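Local structure of L-lysine 6-monooxygenase involved in desferrioxamine biosynthesis (Erwinia amylovora CFBP1430, 5O8P) at residues 23-28 with 112-117; 73-78 with 108-113; 229-234 with 299-304. The protein probably catalyses the FAD- and NADPH-dependent N-hydroxylation of cadaverine, a step in building the siderophore desferrioxamine E. All coordinates share one frame; numbering follows the deposited sequence.

Contact 1. Residues 23-28 with 112-117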
ATOM      1  N   LEU B  23       6.682  12.153  31.304  1.00 34.19           N
ATOM      2  CA  LEU B  23       7.140  11.886  32.679  1.00 35.27           C
ATOM      3  C   LEU B  23       6.064  12.225  33.706  1.00 35.62           C
ATOM      4  O   LEU B  23       5.869  11.488  34.677  1.00 32.37           O
ATOM      5  CB  LEU B  23       8.418  12.666  33.002  1.00 32.44           C
ATOM      6  CG  LEU B  23       9.139  12.336  34.312  1.00 30.49           C
ATOM      7  CD1 LEU B  23       9.319  10.849  34.499  1.00 31.65           C
ATOM      8  CD2 LEU B  23      10.486  13.036  34.352  1.00 30.10           C
ATOM      9  N   ALA B  24       5.353  13.329  33.474  1.00 34.49           N
ATOM     10  CA  ALA B  24       4.297  13.767  34.375  1.00 33.23           C
ATOM     11  C   ALA B  24       3.145  12.781  34.448  1.00 32.05           C
ATOM     12  O   ALA B  24       2.681  12.474  35.551  1.00 33.95           O
ATOM     13  CB  ALA B  24       3.787  15.137  33.972  1.00 34.07           C
ATOM     14  N   CYS B  25       2.682  12.286  33.300  1.00 29.58           N
ATOM     15  CA  CYS B  25       1.614  11.281  33.296  1.00 30.60           C
ATOM     16  C   CYS B  25       2.064   9.976  33.930  1.00 31.71           C
ATOM     17  O   CYS B  25       1.296   9.293  34.587  1.00 33.10           O
ATOM     18  CB  CYS B  25       1.148  10.974  31.882  1.00 31.79           C
ATOM     19  SG  CYS B  25       0.578  12.374  30.919  1.00 32.11           S
ATOM     20  N   LEU B  26       3.315   9.614  33.702  1.00 34.88           N
ATOM     21  CA  LEU B  26       3.850   8.389  34.262  1.00 37.16           C
ATOM     22  C   LEU B  26       4.094   8.516  35.751  1.00 35.76           C
ATOM     23  O   LEU B  26       3.885   7.543  36.463  1.00 35.98           O
ATOM     24  CB  LEU B  26       5.119   7.949  33.528  1.00 38.35           C
ATOM     25  CG  LEU B  26       4.888   7.468  32.089  1.00 38.32           C
ATOM     26  CD1 LEU B  26       6.215   7.186  31.396  1.00 39.84           C
ATOM     27  CD2 LEU B  26       4.004   6.233  32.055  1.00 36.66           C
ATOM     28  N   SER B  27       4.516   9.700  36.222  1.00 39.06           N
ATOM     29  CA  SER B  27       4.820   9.901  37.659  1.00 37.85           C
ATOM     30  C   SER B  27       3.604  10.139  38.541  1.00 36.03           C
ATOM     31  O   SER B  27       3.646   9.770  39.703  1.00 43.90           O
ATOM     32  CB  SER B  27       5.844  11.017  37.880  1.00 37.41           C
ATOM     33  OG  SER B  27       5.509  12.211  37.235  1.00 42.20           O
ATOM     34  N   GLU B  28       2.532  10.738  38.014  1.00 36.24           N
ATOM     35  CA  GLU B  28       1.346  11.067  38.835  1.00 37.77           C
ATOM     36  C   GLU B  28       0.825   9.920  39.725  1.00 39.05           C
ATOM     37  O   GLU B  28       0.690  10.119  40.932  1.00 39.79           O
ATOM     38  CB  GLU B  28       0.187  11.627  38.000  1.00 38.46           C
ATOM     39  CG  GLU B  28      -0.730  12.562  38.798  1.00 39.40           C
ATOM     40  CD  GLU B  28      -1.966  13.041  38.042  1.00 41.19           C
ATOM     41  OE1 GLU B  28      -2.458  12.273  37.182  1.00 38.98           O
ATOM     42  OE2 GLU B  28      -2.456  14.174  38.315  1.00 42.47           O
ATOM     43  N   GLU B 112      -4.326  19.242  30.952  1.00 41.27           N
ATOM     44  CA  GLU B 112      -5.472  19.714  31.730  1.00 43.50           C
ATOM     45  C   GLU B 112      -5.820  18.721  32.866  1.00 41.18           C
ATOM     46  O   GLU B 112      -5.988  19.127  34.010  1.00 45.57           O
ATOM     47  CB  GLU B 112      -6.675  19.974  30.795  1.00 51.21           C
ATOM     48  CG  GLU B 112      -7.614  21.098  31.214  1.00 67.30           C
ATOM     49  CD  GLU B 112      -8.487  20.763  32.428  1.00 82.03           C
ATOM     50  OE1 GLU B 112      -8.837  19.570  32.627  1.00 76.86           O
ATOM     51  OE2 GLU B 112      -8.831  21.708  33.187  1.00 87.47           O
ATOM     52  N   ARG B 113      -5.882  17.426  32.556  1.00 43.31           N
ATOM     53  CA  ARG B 113      -6.253  16.384  33.542  1.00 41.45           C
ATOM     54  C   ARG B 113      -5.255  16.272  34.702  1.00 40.28           C
ATOM     55  O   ARG B 113      -5.626  15.909  35.813  1.00 37.28           O
ATOM     56  CB  ARG B 113      -6.379  15.008  32.865  1.00 41.94           C
ATOM     57  CG  ARG B 113      -7.698  14.281  33.083  1.00 45.18           C
ATOM     58  CD  ARG B 113      -7.649  12.849  32.540  1.00 48.46           C
ATOM     59  NE  ARG B 113      -7.018  11.978  33.539  1.00 53.04           N
ATOM     60  CZ  ARG B 113      -7.513  10.837  34.041  1.00 52.07           C
ATOM     61  NH1 ARG B 113      -8.682  10.327  33.619  1.00 50.52           N
ATOM     62  NH2 ARG B 113      -6.813  10.195  34.990  1.00 45.90           N
ATOM     63  N   LEU B 114      -3.985  16.557  34.431  1.00 40.45           N
ATOM     64  CA  LEU B 114      -2.932  16.390  35.423  1.00 40.27           C
ATOM     65  C   LEU B 114      -2.998  17.433  36.527  1.00 39.35           C
ATOM     66  O   LEU B 114      -3.482  18.551  36.331  1.00 35.90           O
ATOM     67  CB  LEU B 114      -1.544  16.462  34.770  1.00 41.60           C
ATOM     68  CG  LEU B 114      -1.111  15.263  33.922  1.00 40.94           C
ATOM     69  CD1 LEU B 114       0.000  15.660  32.948  1.00 42.26           C
ATOM     70  CD2 LEU B 114      -0.650  14.134  34.812  1.00 41.02           C
ATOM     71  N   GLY B 115      -2.486  17.033  37.690  1.00 40.83           N
ATOM     72  CA  GLY B 115      -2.326  17.914  38.833  1.00 40.33           C
ATOM     73  C   GLY B 115      -0.913  18.445  39.048  1.00 41.66           C
ATOM     74  O   GLY B 115      -0.738  19.478  39.682  1.00 48.47           O
ATOM     75  N   ASN B 116       0.094  17.755  38.523  1.00 40.78           N
ATOM     76  CA  ASN B 116       1.496  18.065  38.853  1.00 38.11           C
ATOM     77  C   ASN B 116       2.165  19.107  37.956  1.00 39.80           C
ATOM     78  O   ASN B 116       3.381  19.276  38.032  1.00 41.67           O
ATOM     79  CB  ASN B 116       2.344  16.786  38.921  1.00 37.68           C
ATOM     80  CG  ASN B 116       2.177  15.887  37.713  1.00 38.67           C
ATOM     81  OD1 ASN B 116       1.494  16.239  36.746  1.00 35.50           O
ATOM     82  ND2 ASN B 116       2.790  14.692  37.772  1.00 41.04           N
ATOM     83  N   LEU B 117       1.391  19.821  37.139  1.00 40.42           N
ATOM     84  CA  LEU B 117       1.952  20.841  36.238  1.00 41.84           C
ATOM     85  C   LEU B 117       1.725  22.244  36.782  1.00 37.74           C
ATOM     86  O   LEU B 117       0.658  22.512  37.298  1.00 36.71           O
ATOM     87  CB  LEU B 117       1.314  20.731  34.846  1.00 42.09           C
ATOM     88  CG  LEU B 117       1.343  19.340  34.210  1.00 43.54           C
ATOM     89  CD1 LEU B 117       0.728  19.393  32.819  1.00 42.75           C
ATOM     90  CD2 LEU B 117       2.774  18.795  34.190  1.00 44.50           C
TER

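Contact 2. Residues 73-78 with 108-113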
ATOM      1  N   SER B  73      -2.541   3.119  31.485  1.00 36.27           N
ATOM      2  CA  SER B  73      -2.621   4.500  31.963  1.00 36.16           C
ATOM      3  C   SER B  73      -3.796   5.213  31.334  1.00 37.76           C
ATOM      4  O   SER B  73      -4.057   5.047  30.127  1.00 42.89           O
ATOM      5  CB  SER B  73      -1.363   5.309  31.652  1.00 36.56           C
ATOM      6  OG  SER B  73      -1.585   6.704  31.911  1.00 36.28           O
ATOM      7  N   PRO B  74      -4.512   6.012  32.145  1.00 35.33           N
ATOM      8  CA  PRO B  74      -5.611   6.800  31.604  1.00 34.60           C
ATOM      9  C   PRO B  74      -5.156   7.955  30.699  1.00 35.44           C
ATOM     10  O   PRO B  74      -5.988   8.491  29.969  1.00 35.99           O
ATOM     11  CB  PRO B  74      -6.346   7.287  32.848  1.00 32.64           C
ATOM     12  CG  PRO B  74      -5.333   7.258  33.928  1.00 32.48           C
ATOM     13  CD  PRO B  74      -4.350   6.196  33.598  1.00 32.52           C
ATOM     14  N   TYR B  75      -3.860   8.285  30.687  1.00 35.55           N
ATOM     15  CA  TYR B  75      -3.335   9.291  29.747  1.00 37.03           C
ATOM     16  C   TYR B  75      -3.018   8.765  28.351  1.00 37.75           C
ATOM     17  O   TYR B  75      -2.421   9.478  27.544  1.00 38.78           O
ATOM     18  CB  TYR B  75      -2.106   9.988  30.348  1.00 37.29           C
ATOM     19  CG  TYR B  75      -2.487  10.727  31.585  1.00 38.22           C
ATOM     20  CD1 TYR B  75      -3.111  11.949  31.496  1.00 39.00           C
ATOM     21  CD2 TYR B  75      -2.311  10.173  32.835  1.00 36.12           C
ATOM     22  CE1 TYR B  75      -3.507  12.636  32.625  1.00 42.06           C
ATOM     23  CE2 TYR B  75      -2.699  10.849  33.974  1.00 36.88           C
ATOM     24  CZ  TYR B  75      -3.303  12.077  33.857  1.00 39.84           C
ATOM     25  OH  TYR B  75      -3.699  12.755  34.965  1.00 40.60           O
ATOM     26  N   SER B  76      -3.426   7.540  28.041  1.00 36.73           N
ATOM     27  CA  SER B  76      -3.162   6.967  26.716  1.00 34.58           C
ATOM     28  C   SER B  76      -3.955   7.700  25.653  1.00 33.92           C
ATOM     29  O   SER B  76      -5.011   8.265  25.927  1.00 36.98           O
ATOM     30  CB  SER B  76      -3.516   5.476  26.675  1.00 31.78           C
ATOM     31  OG  SER B  76      -4.919   5.297  26.578  1.00 29.60           O
ATOM     32  N   LEU B  77      -3.435   7.673  24.435  1.00 34.12           N
ATOM     33  CA  LEU B  77      -4.129   8.214  23.261  1.00 33.57           C
ATOM     34  C   LEU B  77      -5.462   7.494  23.018  1.00 34.45           C
ATOM     35  O   LEU B  77      -6.446   8.130  22.660  1.00 35.21           O
ATOM     36  CB  LEU B  77      -3.215   8.137  22.036  1.00 30.78           C
ATOM     37  CG  LEU B  77      -3.643   8.667  20.674  1.00 31.17           C
ATOM     38  CD1 LEU B  77      -4.507   7.675  19.902  1.00 31.61           C
ATOM     39  CD2 LEU B  77      -4.321  10.014  20.820  1.00 33.91           C
ATOM     40  N   LEU B  78      -5.486   6.180  23.219  1.00 37.45           N
ATOM     41  CA  LEU B  78      -6.717   5.403  23.068  1.00 37.10           C
ATOM     42  C   LEU B  78      -7.753   5.778  24.115  1.00 34.96           C
ATOM     43  O   LEU B  78      -8.942   5.849  23.814  1.00 31.41           O
ATOM     44  CB  LEU B  78      -6.430   3.894  23.100  1.00 38.91           C
ATOM     45  CG  LEU B  78      -5.781   3.355  21.825  1.00 37.80           C
ATOM     46  CD1 LEU B  78      -5.432   1.896  22.010  1.00 37.41           C
ATOM     47  CD2 LEU B  78      -6.696   3.521  20.621  1.00 37.14           C
ATOM     48  N   GLN B 108      -2.969  18.427  25.170  1.00 34.58           N
ATOM     49  CA  GLN B 108      -3.639  19.487  25.927  1.00 34.62           C
ATOM     50  C   GLN B 108      -4.632  18.884  26.891  1.00 35.16           C
ATOM     51  O   GLN B 108      -4.674  19.265  28.043  1.00 37.12           O
ATOM     52  CB  GLN B 108      -4.337  20.485  24.993  1.00 35.46           C
ATOM     53  CG  GLN B 108      -3.368  21.458  24.325  1.00 36.89           C
ATOM     54  CD  GLN B 108      -4.015  22.315  23.253  1.00 39.63           C
ATOM     55  OE1 GLN B 108      -5.185  22.128  22.898  1.00 42.91           O
ATOM     56  NE2 GLN B 108      -3.248  23.249  22.710  1.00 38.51           N
ATOM     57  N   TRP B 109      -5.418  17.926  26.422  1.00 37.33           N
ATOM     58  CA  TRP B 109      -6.307  17.161  27.293  1.00 35.94           C
ATOM     59  C   TRP B 109      -5.573  16.514  28.466  1.00 35.92           C
ATOM     60  O   TRP B 109      -6.055  16.561  29.592  1.00 36.41           O
ATOM     61  CB  TRP B 109      -7.026  16.097  26.475  1.00 35.57           C
ATOM     62  CG  TRP B 109      -7.797  15.130  27.256  1.00 36.32           C
ATOM     63  CD1 TRP B 109      -9.072  15.259  27.678  1.00 37.11           C
ATOM     64  CD2 TRP B 109      -7.350  13.858  27.693  1.00 38.46           C
ATOM     65  NE1 TRP B 109      -9.463  14.142  28.359  1.00 38.45           N
ATOM     66  CE2 TRP B 109      -8.422  13.260  28.380  1.00 39.36           C
ATOM     67  CE3 TRP B 109      -6.147  13.155  27.555  1.00 39.10           C
ATOM     68  CZ2 TRP B 109      -8.335  12.000  28.946  1.00 41.36           C
ATOM     69  CZ3 TRP B 109      -6.064  11.890  28.098  1.00 40.83           C
ATOM     70  CH2 TRP B 109      -7.155  11.324  28.789  1.00 41.89           C
ATOM     71  N   ALA B 110      -4.423  15.907  28.200  1.00 36.56           N
ATOM     72  CA  ALA B 110      -3.624  15.302  29.255  1.00 40.10           C
ATOM     73  C   ALA B 110      -3.126  16.359  30.241  1.00 42.26           C
ATOM     74  O   ALA B 110      -3.261  16.200  31.451  1.00 45.28           O
ATOM     75  CB  ALA B 110      -2.450  14.535  28.669  1.00 41.71           C
ATOM     76  N   ALA B 111      -2.568  17.443  29.719  1.00 42.21           N
ATOM     77  CA  ALA B 111      -2.039  18.517  30.562  1.00 41.61           C
ATOM     78  C   ALA B 111      -3.116  19.104  31.475  1.00 40.23           C
ATOM     79  O   ALA B 111      -2.850  19.406  32.623  1.00 39.43           O
ATOM     80  CB  ALA B 111      -1.418  19.609  29.709  1.00 40.43           C
ATOM     81  N   GLU B 112      -4.326  19.242  30.952  1.00 41.27           N
ATOM     82  CA  GLU B 112      -5.472  19.714  31.730  1.00 43.50           C
ATOM     83  C   GLU B 112      -5.820  18.721  32.866  1.00 41.18           C
ATOM     84  O   GLU B 112      -5.988  19.127  34.010  1.00 45.57           O
ATOM     85  CB  GLU B 112      -6.675  19.974  30.795  1.00 51.21           C
ATOM     86  CG  GLU B 112      -7.614  21.098  31.214  1.00 67.30           C
ATOM     87  CD  GLU B 112      -8.487  20.763  32.428  1.00 82.03           C
ATOM     88  OE1 GLU B 112      -8.837  19.570  32.627  1.00 76.86           O
ATOM     89  OE2 GLU B 112      -8.831  21.708  33.187  1.00 87.47           O
ATOM     90  N   ARG B 113      -5.882  17.426  32.556  1.00 43.31           N
ATOM     91  CA  ARG B 113      -6.253  16.384  33.542  1.00 41.45           C
ATOM     92  C   ARG B 113      -5.255  16.272  34.702  1.00 40.28           C
ATOM     93  O   ARG B 113      -5.626  15.909  35.813  1.00 37.28           O
ATOM     94  CB  ARG B 113      -6.379  15.008  32.865  1.00 41.94           C
ATOM     95  CG  ARG B 113      -7.698  14.281  33.083  1.00 45.18           C
ATOM     96  CD  ARG B 113      -7.649  12.849  32.540  1.00 48.46           C
ATOM     97  NE  ARG B 113      -7.018  11.978  33.539  1.00 53.04           N
ATOM     98  CZ  ARG B 113      -7.513  10.837  34.041  1.00 52.07           C
ATOM     99  NH1 ARG B 113      -8.682  10.327  33.619  1.00 50.52           N
ATOM    100  NH2 ARG B 113      -6.813  10.195  34.990  1.00 45.90           N
TER

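Contact 3. Residues 229-234 with 299-304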
ATOM      1  N   PRO B 229      23.195  15.899   0.337  1.00 51.84           N
ATOM      2  CA  PRO B 229      23.556  15.366  -0.990  1.00 51.50           C
ATOM      3  C   PRO B 229      22.345  14.958  -1.855  1.00 46.88           C
ATOM      4  O   PRO B 229      22.407  15.048  -3.076  1.00 45.30           O
ATOM      5  CB  PRO B 229      24.434  14.150  -0.642  1.00 52.11           C
ATOM      6  CG  PRO B 229      23.959  13.718   0.707  1.00 50.08           C
ATOM      7  CD  PRO B 229      23.630  14.993   1.424  1.00 50.25           C
ATOM      8  N   ARG B 230      21.275  14.503  -1.211  1.00 43.81           N
ATOM      9  CA  ARG B 230      20.025  14.161  -1.865  1.00 46.23           C
ATOM     10  C   ARG B 230      18.900  14.623  -0.960  1.00 43.95           C
ATOM     11  O   ARG B 230      19.150  15.101   0.152  1.00 43.37           O
ATOM     12  CB  ARG B 230      19.915  12.645  -2.016  1.00 52.99           C
ATOM     13  CG  ARG B 230      20.983  12.001  -2.899  1.00 63.16           C
ATOM     14  CD  ARG B 230      21.225  10.529  -2.589  1.00 68.28           C
ATOM     15  NE  ARG B 230      21.995  10.410  -1.359  1.00 74.72           N
ATOM     16  CZ  ARG B 230      21.597   9.805  -0.237  1.00 86.05           C
ATOM     17  NH1 ARG B 230      20.409   9.205  -0.154  1.00 90.72           N
ATOM     18  NH2 ARG B 230      22.403   9.814   0.824  1.00 87.82           N
ATOM     19  N   PHE B 231      17.662  14.482  -1.432  1.00 42.36           N
ATOM     20  CA  PHE B 231      16.486  14.650  -0.578  1.00 42.87           C
ATOM     21  C   PHE B 231      16.204  13.290   0.052  1.00 43.67           C
ATOM     22  O   PHE B 231      15.260  12.590  -0.345  1.00 43.99           O
ATOM     23  CB  PHE B 231      15.289  15.189  -1.382  1.00 42.76           C
ATOM     24  CG  PHE B 231      15.556  16.519  -2.015  1.00 41.27           C
ATOM     25  CD1 PHE B 231      15.360  17.697  -1.310  1.00 39.60           C
ATOM     26  CD2 PHE B 231      16.044  16.590  -3.303  1.00 44.23           C
ATOM     27  CE1 PHE B 231      15.632  18.921  -1.889  1.00 39.90           C
ATOM     28  CE2 PHE B 231      16.311  17.816  -3.897  1.00 44.38           C
ATOM     29  CZ  PHE B 231      16.108  18.983  -3.187  1.00 41.32           C
ATOM     30  N   TYR B 232      17.060  12.905   1.003  1.00 44.95           N
ATOM     31  CA  TYR B 232      17.056  11.531   1.506  1.00 42.99           C
ATOM     32  C   TYR B 232      15.814  11.253   2.336  1.00 42.35           C
ATOM     33  O   TYR B 232      15.358  12.115   3.081  1.00 45.62           O
ATOM     34  CB  TYR B 232      18.352  11.138   2.268  1.00 49.21           C
ATOM     35  CG  TYR B 232      18.884  12.103   3.315  1.00 53.45           C
ATOM     36  CD1 TYR B 232      18.150  12.383   4.470  1.00 57.08           C
ATOM     37  CD2 TYR B 232      20.142  12.707   3.171  1.00 57.16           C
ATOM     38  CE1 TYR B 232      18.630  13.255   5.449  1.00 62.22           C
ATOM     39  CE2 TYR B 232      20.632  13.581   4.142  1.00 63.37           C
ATOM     40  CZ  TYR B 232      19.871  13.859   5.282  1.00 65.45           C
ATOM     41  OH  TYR B 232      20.335  14.729   6.252  1.00 64.74           O
ATOM     42  N   PRO B 233      15.235  10.057   2.175  1.00 43.41           N
ATOM     43  CA  PRO B 233      14.136   9.678   3.049  1.00 43.99           C
ATOM     44  C   PRO B 233      14.618   9.240   4.431  1.00 44.95           C
ATOM     45  O   PRO B 233      15.769   8.838   4.602  1.00 46.00           O
ATOM     46  CB  PRO B 233      13.497   8.498   2.314  1.00 41.91           C
ATOM     47  CG  PRO B 233      14.628   7.870   1.600  1.00 41.23           C
ATOM     48  CD  PRO B 233      15.554   8.988   1.213  1.00 42.32           C
ATOM     49  N   LEU B 234      13.710   9.322   5.391  1.00 48.33           N
ATOM     50  CA  LEU B 234      13.899   8.786   6.717  1.00 46.92           C
ATOM     51  C   LEU B 234      13.855   7.279   6.558  1.00 45.39           C
ATOM     52  O   LEU B 234      12.897   6.769   5.969  1.00 43.15           O
ATOM     53  CB  LEU B 234      12.755   9.237   7.622  1.00 51.49           C
ATOM     54  CG  LEU B 234      12.827   8.803   9.075  1.00 62.07           C
ATOM     55  CD1 LEU B 234      13.821   9.680   9.801  1.00 58.10           C
ATOM     56  CD2 LEU B 234      11.451   8.877   9.734  1.00 70.88           C
ATOM     57  N   LEU B 299      15.345  23.134  -7.779  1.00 36.29           N
ATOM     58  CA  LEU B 299      15.696  22.283  -6.663  1.00 35.69           C
ATOM     59  C   LEU B 299      17.182  22.013  -6.756  1.00 36.12           C
ATOM     60  O   LEU B 299      17.619  21.388  -7.710  1.00 36.11           O
ATOM     61  CB  LEU B 299      14.905  20.975  -6.715  1.00 36.01           C
ATOM     62  CG  LEU B 299      13.401  21.078  -6.414  1.00 36.63           C
ATOM     63  CD1 LEU B 299      12.593  21.572  -7.599  1.00 37.72           C
ATOM     64  CD2 LEU B 299      12.852  19.731  -5.968  1.00 37.43           C
ATOM     65  N   PHE B 300      17.952  22.508  -5.791  1.00 38.56           N
ATOM     66  CA  PHE B 300      19.395  22.259  -5.732  1.00 41.04           C
ATOM     67  C   PHE B 300      19.775  21.389  -4.538  1.00 40.64           C
ATOM     68  O   PHE B 300      19.074  21.366  -3.533  1.00 42.00           O
ATOM     69  CB  PHE B 300      20.136  23.581  -5.662  1.00 43.82           C
ATOM     70  CG  PHE B 300      20.002  24.406  -6.904  1.00 43.46           C
ATOM     71  CD1 PHE B 300      18.944  25.296  -7.052  1.00 42.75           C
ATOM     72  CD2 PHE B 300      20.923  24.288  -7.929  1.00 44.23           C
ATOM     73  CE1 PHE B 300      18.810  26.068  -8.195  1.00 42.54           C
ATOM     74  CE2 PHE B 300      20.799  25.056  -9.080  1.00 47.95           C
ATOM     75  CZ  PHE B 300      19.739  25.953  -9.206  1.00 46.42           C
ATOM     76  N   THR B 301      20.885  20.671  -4.665  1.00 39.97           N
ATOM     77  CA  THR B 301      21.398  19.800  -3.602  1.00 40.53           C
ATOM     78  C   THR B 301      22.875  20.093  -3.420  1.00 41.22           C
ATOM     79  O   THR B 301      23.424  20.925  -4.135  1.00 42.15           O
ATOM     80  CB  THR B 301      21.202  18.315  -3.959  1.00 40.33           C
ATOM     81  OG1 THR B 301      21.563  18.105  -5.327  1.00 39.71           O
ATOM     82  CG2 THR B 301      19.753  17.898  -3.748  1.00 39.97           C
ATOM     83  N   HIS B 302      23.508  19.448  -2.442  1.00 44.35           N
ATOM     84  CA  HIS B 302      24.933  19.652  -2.141  1.00 47.04           C
ATOM     85  C   HIS B 302      25.331  21.112  -1.861  1.00 48.28           C
ATOM     86  O   HIS B 302      26.520  21.426  -1.847  1.00 55.51           O
ATOM     87  CB  HIS B 302      25.810  19.110  -3.289  1.00 49.01           C
ATOM     88  CG  HIS B 302      25.787  17.621  -3.419  1.00 50.35           C
ATOM     89  ND1 HIS B 302      26.496  16.790  -2.576  1.00 49.16           N
ATOM     90  CD2 HIS B 302      25.167  16.813  -4.311  1.00 50.46           C
ATOM     91  CE1 HIS B 302      26.303  15.535  -2.938  1.00 51.70           C
ATOM     92  NE2 HIS B 302      25.498  15.521  -3.985  1.00 54.12           N
ATOM     93  N   SER B 303      24.361  21.989  -1.600  1.00 47.26           N
ATOM     94  CA  SER B 303      24.592  23.435  -1.651  1.00 45.40           C
ATOM     95  C   SER B 303      24.620  24.081  -0.267  1.00 46.91           C
ATOM     96  O   SER B 303      23.587  24.205   0.389  1.00 45.31           O
ATOM     97  CB  SER B 303      23.525  24.094  -2.517  1.00 43.90           C
ATOM     98  OG  SER B 303      23.791  23.842  -3.879  1.00 44.42           O
ATOM     99  N   GLU B 304      25.814  24.481   0.167  1.00 50.26           N
ATOM    100  CA  GLU B 304      25.989  25.186   1.426  1.00 53.69           C
ATOM    101  C   GLU B 304      25.762  26.668   1.192  1.00 49.56           C
ATOM    102  O   GLU B 304      26.273  27.223   0.224  1.00 49.93           O
ATOM    103  CB  GLU B 304      27.402  24.983   1.976  1.00 61.70           C
ATOM    104  CG  GLU B 304      27.613  25.622   3.345  1.00 70.16           C
ATOM    105  CD  GLU B 304      29.074  25.745   3.727  1.00 75.95           C
ATOM    106  OE1 GLU B 304      29.767  26.630   3.164  1.00 76.67           O
ATOM    107  OE2 GLU B 304      29.516  24.976   4.610  1.00 77.30           O
TER

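Contact 1. Residues 23-28 with 112-117
Ala24, in helix 18-27, and Glu28, one turn on where that helix gives way to loop, meet Leu114, Gly115 and Asn116, where the chain leaves helix 100-113 for strand 117-118. Strands 8-14, 35-38 and 117-118 run parallel in that order, and helix 18-27 connects the first two. This is the beta-alpha-beta crossover of a Rossmann-type dinucleotide-binding fold, here the one that holds FAD.

Two hydrogen bonds join the segments. The amide of Asn116 gives ND2 to Ala24 O at 3.1 Å; the hydrogen bond is nearly straight, with an N-H...O angle of 172°, and the acceptor lies in the amide plane. Ala24 O already takes the helical bond from Glu28 N, and the two donors reach it from opposite faces of its carbonyl plane, so one buried oxygen is gripped twice. The first torsion of Asn116, chi1 50°, sets CG between its own backbone N and carbonyl carbon and turns the amide back toward the helix. The second bond runs from Gly115 N to Glu28 OE2, over 2.9 Å, on the syn side but well out of the carboxylate plane. Glu28 OE1 is bonded to the hydroxyl of Tyr75, so each carboxylate oxygen has a hydrogen-bond partner.

The apolar part centres on Leu114, whose psi of 153° marks the break from helical geometry. Its two methyls divide the work: CD2 sits over one face of the Glu28 carboxylate, 3.5 Å from OE1, while CD1 turns to the helix and meets Cys25 SG at 3.9 Å and Ala24 CB at 4.0 Å. Leu117, whose side chain lies about 4 Å from that of the FAD-binding Ile16, touches Ala24 CB through CD2 at 3.8 Å.

Contact 2. Residues 73-78 with 108-113
An ST turn and a helix N-cap lead into helix 77-83, and the loop they shape sets Pro74 and Tyr75 against Trp109, Ala110 and Arg113 of helix 100-113. The turn is fixed by Tyr75 N, which donates to Ser73 OG at 3.0 Å. Tyr75 buries the most surface, and on the helix side Arg113 does. The guanidinium carbon CZ of Arg113 stands 4.8 Å from the centroid of the Tyr75 ring and 27° off the ring normal, an off-centre cation-pi contact. The two planes are 81° apart, so this is no flat stack. A bend at chi3 (83°) swings the guanidinium back over the loop, where Pro74 CB lies over one of its faces and Pro74 CG approaches NH2 to 3.5 Å. Tyr75 OH, hydrogen-bonded to Glu28, lies at the guanidinium edge, in its plane.

One turn back from Arg113, Ala110 CB meets Tyr75 CD1 at 3.9 Å. Trp109 meets the loop by its rim: Pro74 O lies in the indole plane, 3.3 Å from CH2. That oxygen also accepts from Asn79 ND2, and the same Trp109 ring meets Phe80 edge-to-face. Pro74 additionally packs on Thr72 of the second subunit. Ser76 OG accepts from Asn79 N, the serine N-cap characteristic of a helix start.

Contact 3. Residues 229-234 with 299-304
His302 lays one face of its imidazole over Pro229, whose CA stands 3.5 Å from the ring centroid and 18° off the normal, a CH-pi contact offset toward the ring rim. Pro229 CB comes against CE1 of the same ring. Although Pro229 O is close to His302 NE2, the angle is too poor for a hydrogen bond, so the pair is held by packing. The chain is brought near by the backbone bonding of His302 with Ala228, just before the loop segment, and the closest CA pair across the contact is Pro229 and His302, at 4.6 Å.

Strand 297-300 is an outermost strand, within this chain, of a five-stranded parallel sheet, beside strand 221-225, from whose end the loop departs. This is consistent with the Rossmann-type NADPH domain of the family: Tyr232 binds NADP(+), as do Arg227 and Ser200 nearby, although no NADP(+) is modelled on this chain. Phe300 pairs through its backbone with Trp224 and Thr226.

Beside His302, Thr301 fits between the loop backbone and the Phe231 ring. Its CB faces Pro229 O at 3.6 Å, and its methyl CG2 meets Phe231 CE2 at 3.4 Å. With OG1 placed between the backbone N and the carbonyl carbon (chi1 44°), CG2 is the branch turned to the ring, and the two side chains are set obliquely. Phe231 sits at the centre of an inverse gamma turn, its ring reaching on to Leu299 CB, 4.2 Å from CZ. The third subunit, another copy of this protein, also packs on the loop: Arg230 NH1 forms a salt bridge with its Glu235 OE1, and its Leu239 packs on Phe231.

Contacts 1 and 2 adjoin, with centres 9 Å apart, and are linked by the Tyr75-Glu28 hydrogen bond; both use helix 100-113 and share Arg113. Contact 1 is the most buried of the three, contacts 2 and 3 only partly so. The segments of contact 1 are joined by hydrogen bonds between side chains and backbone, whereas 73-78 with 108-113 depends on a cation-pi contact and ring packing. Contact 3, its centre about 41 Å from that of contact 1 and on the opposite side of the chain's centre, belongs to the probable NADPH-binding sheet and relies on CH-pi and apolar contacts. Contacts 2 and 3 also meet other subunits; contact 1 does not.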